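Epoxyqueuosine reductase (Streptococcus thermophilus, PDB 5D6S) belongs to the QueG family of epoxyqueuosine reductases, proteins that carry cobalamin together with two iron/sulfur clusters held in a bacterial-ferredoxin-like domain. Local coordinates at residues Y209-A220 / I265-N273. Residues are numbered along the deposited sequence; the frame is centred on the assembly and turned at random.
With SF4 (iron/sulfur cluster), chain F; SF4 (iron/sulfur cluster), chain G.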
loop_
_atom_site.group_PDB
_atom_site.type_symbol
_atom_site.label_atom_id
_atom_site.label_comp_id
_atom_site.label_asym_id
_atom_site.label_seq_id
_atom_site.Cartn_x
_atom_site.Cartn_y
_atom_site.Cartn_z
ATOM N N TYR A 209 23.829 9.683 3.810
ATOM C CA TYR A 209 23.307 9.672 2.438
ATOM C C TYR A 209 21.858 10.127 2.346
ATOM O O TYR A 209 21.054 9.886 3.243
ATOM C CB TYR A 209 23.479 8.300 1.772
ATOM C CG TYR A 209 23.000 7.116 2.587
ATOM C CD1 TYR A 209 23.845 6.485 3.493
ATOM C CD2 TYR A 209 21.709 6.605 2.429
ATOM C CE1 TYR A 209 23.416 5.388 4.228
ATOM C CE2 TYR A 209 21.278 5.507 3.153
ATOM C CZ TYR A 209 22.129 4.899 4.051
ATOM O OH TYR A 209 21.720 3.799 4.773
ATOM N N GLY A 210 21.562 10.801 1.239
ATOM C CA GLY A 210 20.250 11.370 0.977
ATOM C C GLY A 210 19.864 11.262 -0.490
ATOM O O GLY A 210 20.299 10.342 -1.209
ATOM N N CYS A 211 19.075 12.225 -0.946
ATOM C CA CYS A 211 18.588 12.235 -2.325
ATOM C C CYS A 211 19.566 12.940 -3.278
ATOM O O CYS A 211 19.912 12.419 -4.349
ATOM C CB CYS A 211 17.205 12.911 -2.394
ATOM S SG CYS A 211 15.805 11.820 -2.038
ATOM N N GLY A 212 20.015 14.119 -2.865
ATOM C CA GLY A 212 20.823 14.973 -3.701
ATOM C C GLY A 212 19.892 15.828 -4.511
ATOM O O GLY A 212 19.016 16.493 -3.960
ATOM N N ASP A 213 20.113 15.851 -5.822
ATOM C CA ASP A 213 19.220 16.549 -6.747
ATOM C C ASP A 213 18.612 15.518 -7.689
ATOM O O ASP A 213 18.657 15.716 -8.894
ATOM N N CYS A 214 18.054 14.427 -7.137
ATOM C CA CYS A 214 17.643 13.253 -7.944
ATOM C C CYS A 214 16.319 13.367 -8.712
ATOM O O CYS A 214 16.299 13.121 -9.927
ATOM C CB CYS A 214 17.616 11.978 -7.113
ATOM S SG CYS A 214 16.910 10.560 -8.018
ATOM N N ARG A 215 15.223 13.690 -8.035
ATOM C CA ARG A 215 13.963 14.010 -8.730
ATOM C C ARG A 215 13.319 12.926 -9.616
ATOM O O ARG A 215 12.373 13.233 -10.338
ATOM C CB ARG A 215 14.148 15.257 -9.624
ATOM C CG ARG A 215 14.016 16.586 -8.906
ATOM C CD ARG A 215 13.837 17.732 -9.895
ATOM N NE ARG A 215 12.733 17.478 -10.820
ATOM C CZ ARG A 215 11.468 17.843 -10.626
ATOM N NH1 ARG A 215 11.087 18.495 -9.532
ATOM N NH2 ARG A 215 10.567 17.548 -11.545
ATOM N N ARG A 216 13.824 11.696 -9.627
ATOM C CA ARG A 216 13.303 10.683 -10.573
ATOM C C ARG A 216 11.837 10.315 -10.269
ATOM O O ARG A 216 10.979 10.289 -11.161
ATOM C CB ARG A 216 14.158 9.416 -10.567
ATOM C CG ARG A 216 15.486 9.536 -11.310
ATOM C CD ARG A 216 15.755 8.294 -12.148
ATOM N NE ARG A 216 17.111 7.776 -11.998
ATOM C CZ ARG A 216 17.439 6.477 -11.994
ATOM N NH1 ARG A 216 18.716 6.113 -11.842
ATOM N NH2 ARG A 216 16.509 5.523 -12.127
ATOM N N CYS A 217 11.589 10.019 -8.994
ATOM C CA CYS A 217 10.268 9.725 -8.460
ATOM C C CYS A 217 9.282 10.851 -8.761
ATOM O O CYS A 217 8.196 10.618 -9.286
ATOM C CB CYS A 217 10.368 9.497 -6.940
ATOM S SG CYS A 217 11.186 10.837 -5.991
ATOM N N LEU A 218 9.659 12.080 -8.458
ATOM C CA LEU A 218 8.792 13.226 -8.776
ATOM C C LEU A 218 8.322 13.298 -10.224
ATOM O O LEU A 218 7.268 13.843 -10.495
ATOM C CB LEU A 218 9.513 14.535 -8.474
ATOM C CG LEU A 218 9.525 15.037 -7.035
ATOM C CD1 LEU A 218 9.960 13.962 -6.069
ATOM C CD2 LEU A 218 10.448 16.249 -6.948
ATOM N N ASP A 219 9.141 12.810 -11.151
ATOM C CA ASP A 219 8.849 12.915 -12.583
ATOM C C ASP A 219 8.184 11.669 -13.113
ATOM O O ASP A 219 7.589 11.700 -14.193
ATOM C CB ASP A 219 10.143 13.192 -13.389
ATOM C CG ASP A 219 10.680 14.592 -13.166
ATOM O OD1 ASP A 219 9.863 15.545 -13.157
ATOM O OD2 ASP A 219 11.912 14.737 -12.983
ATOM N N ALA A 220 8.338 10.566 -12.380
ATOM C CA ALA A 220 7.744 9.278 -12.747
ATOM C C ALA A 220 6.323 9.096 -12.181
ATOM O O ALA A 220 5.521 8.357 -12.766
ATOM C CB ALA A 220 8.655 8.125 -12.308
ATOM N N ILE A 265 5.648 2.798 -8.496
ATOM C CA ILE A 265 6.352 3.570 -9.513
ATOM C C ILE A 265 7.456 4.464 -8.890
ATOM O O ILE A 265 8.542 4.567 -9.433
ATOM C CB ILE A 265 5.322 4.329 -10.410
ATOM C CG1 ILE A 265 4.581 3.298 -11.288
ATOM C CG2 ILE A 265 5.974 5.381 -11.313
ATOM C CD1 ILE A 265 3.262 3.773 -11.882
ATOM N N CYS A 266 7.168 5.100 -7.757
ATOM C CA CYS A 266 8.096 6.049 -7.109
ATOM C C CYS A 266 9.245 5.349 -6.399
ATOM O O CYS A 266 10.159 6.004 -5.910
ATOM C CB CYS A 266 7.353 6.982 -6.130
ATOM S SG CYS A 266 6.174 6.196 -4.990
ATOM N N GLN A 267 9.196 4.025 -6.352
ATOM C CA GLN A 267 10.272 3.194 -5.807
ATOM C C GLN A 267 11.081 2.461 -6.890
ATOM O O GLN A 267 12.298 2.343 -6.792
ATOM C CB GLN A 267 9.690 2.145 -4.849
ATOM C CG GLN A 267 9.206 2.691 -3.504
ATOM C CD GLN A 267 8.555 1.609 -2.645
ATOM O OE1 GLN A 267 7.361 1.327 -2.780
ATOM N NE2 GLN A 267 9.333 1.001 -1.760
ATOM N N ILE A 268 10.393 1.933 -7.895
ATOM C CA ILE A 268 11.035 1.353 -9.060
ATOM C C ILE A 268 11.960 2.387 -9.740
ATOM O O ILE A 268 13.040 2.042 -10.221
ATOM C CB ILE A 268 9.970 0.833 -10.058
ATOM C CG1 ILE A 268 9.345 -0.455 -9.524
ATOM C CG2 ILE A 268 10.575 0.598 -11.444
ATOM C CD1 ILE A 268 8.092 -0.899 -10.253
ATOM N N SER A 269 11.528 3.651 -9.770
ATOM C CA SER A 269 12.314 4.717 -10.376
ATOM C C SER A 269 13.463 5.220 -9.469
ATOM O O SER A 269 14.191 6.129 -9.874
ATOM C CB SER A 269 11.411 5.900 -10.754
ATOM O OG SER A 269 11.106 6.738 -9.630
ATOM N N CYS A 270 13.621 4.662 -8.263
ATOM C CA CYS A 270 14.605 5.157 -7.304
ATOM C C CYS A 270 15.954 4.465 -7.456
ATOM O O CYS A 270 16.029 3.233 -7.413
ATOM C CB CYS A 270 14.126 5.005 -5.860
ATOM S SG CYS A 270 15.183 5.839 -4.626
ATOM N N PRO A 271 17.037 5.265 -7.606
ATOM C CA PRO A 271 18.401 4.763 -7.748
ATOM C C PRO A 271 18.762 3.771 -6.665
ATOM O O PRO A 271 19.361 2.743 -6.957
ATOM C CB PRO A 271 19.253 6.014 -7.582
ATOM C CG PRO A 271 18.380 7.130 -8.039
ATOM C CD PRO A 271 16.994 6.743 -7.635
ATOM N N TYR A 272 18.373 4.054 -5.423
ATOM C CA TYR A 272 18.709 3.169 -4.307
ATOM C C TYR A 272 18.103 1.789 -4.412
ATOM O O TYR A 272 18.481 0.895 -3.646
ATOM C CB TYR A 272 18.295 3.774 -2.975
ATOM C CG TYR A 272 19.131 4.929 -2.522
ATOM C CD1 TYR A 272 18.857 6.229 -2.954
ATOM C CD2 TYR A 272 20.212 4.730 -1.655
ATOM C CE1 TYR A 272 19.630 7.303 -2.514
ATOM C CE2 TYR A 272 20.999 5.790 -1.218
ATOM C CZ TYR A 272 20.701 7.070 -1.638
ATOM O OH TYR A 272 21.477 8.104 -1.185
ATOM N N ASN A 273 17.147 1.604 -5.321
ATOM C CA ASN A 273 16.541 0.277 -5.536
ATOM C C ASN A 273 17.132 -0.431 -6.751
ATOM O O ASN A 273 16.870 -1.612 -6.974
ATOM C CB ASN A 273 15.013 0.379 -5.637
ATOM C CG ASN A 273 14.348 0.695 -4.287
ATOM O OD1 ASN A 273 14.632 0.047 -3.288
ATOM N ND2 ASN A 273 13.461 1.701 -4.266
HETATM FE FE1 SF4 F . 13.225 10.038 -5.248
HETATM FE FE2 SF4 F . 15.668 9.841 -6.094
HETATM FE FE3 SF4 F . 14.686 7.976 -4.696
HETATM FE FE4 SF4 F . 15.228 10.324 -3.702
HETATM S S1 SF4 F . 16.563 8.870 -4.393
HETATM S S2 SF4 F . 13.525 9.116 -3.379
HETATM S S3 SF4 F . 14.671 11.563 -5.363
HETATM S S4 SF4 F . 14.031 8.623 -6.571
HETATM FE FE1 SF4 G . 1.725 7.237 -5.293
HETATM FE FE2 SF4 G . 2.527 5.971 -7.392
HETATM FE FE3 SF4 G . 4.267 6.904 -5.686
HETATM FE FE4 SF4 G . 2.973 8.523 -7.203
HETATM S S1 SF4 G . 4.310 7.038 -7.789
HETATM S S2 SF4 G . 3.272 8.669 -5.144
HETATM S S3 SF4 G . 1.100 7.467 -7.317
HETATM S S4 SF4 G . 2.806 5.422 -5.353
#
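Y272 meets both G210 and Y209 at one corner of a cluster site that shows how a ferredoxin-like domain shares its cysteines: three close together in sequence, the fourth from a distant segment. C211, C214 and C217 bind three irons of one iron/sulfur cluster, and C270 SG completes the set at the iron FE3, 2.2 Å away. In Y272, CB leads into a ring whose CD1 lies 3.8 Å from the cluster sulfur S1, which sits at the ring's edge, in its plane. CE1 lies near both that sulfide and G210 O, CE2 meets Y209 CD2 at 3.8 Å, CZ also approaches G210 O, and the hydroxyl OH, lying against Y209 CB, donates to G210 O at 2.5 Å, in the carbonyl plane and on a lone pair. Outside the two segments, F174 also packs against this ring, and I182 touches it.

Around the cluster, P271 CG leans on C214 SG at 3.7 Å and lies over one face of the R216 guanidinium. R216, bent at chi2 and chi3, curls past S269 O, 3.3 Å from its NH2. At the far end C217 and C266 come together, CB to CB at 4.0 Å. Both hold SG between the backbone N and the carbonyl carbon (chi1 53° and 46°), yet the two sulfurs serve different clusters, C266 SG binding the iron FE3 of the second cluster at 2.1 Å. A220 CB packs there against S269 CB and I265 CG2.

C266 thus binds the second cluster and also touches cobalamin, while C217, packed against it, binds the first, a layout consistent with electrons passing from cluster to cluster toward cobalamin.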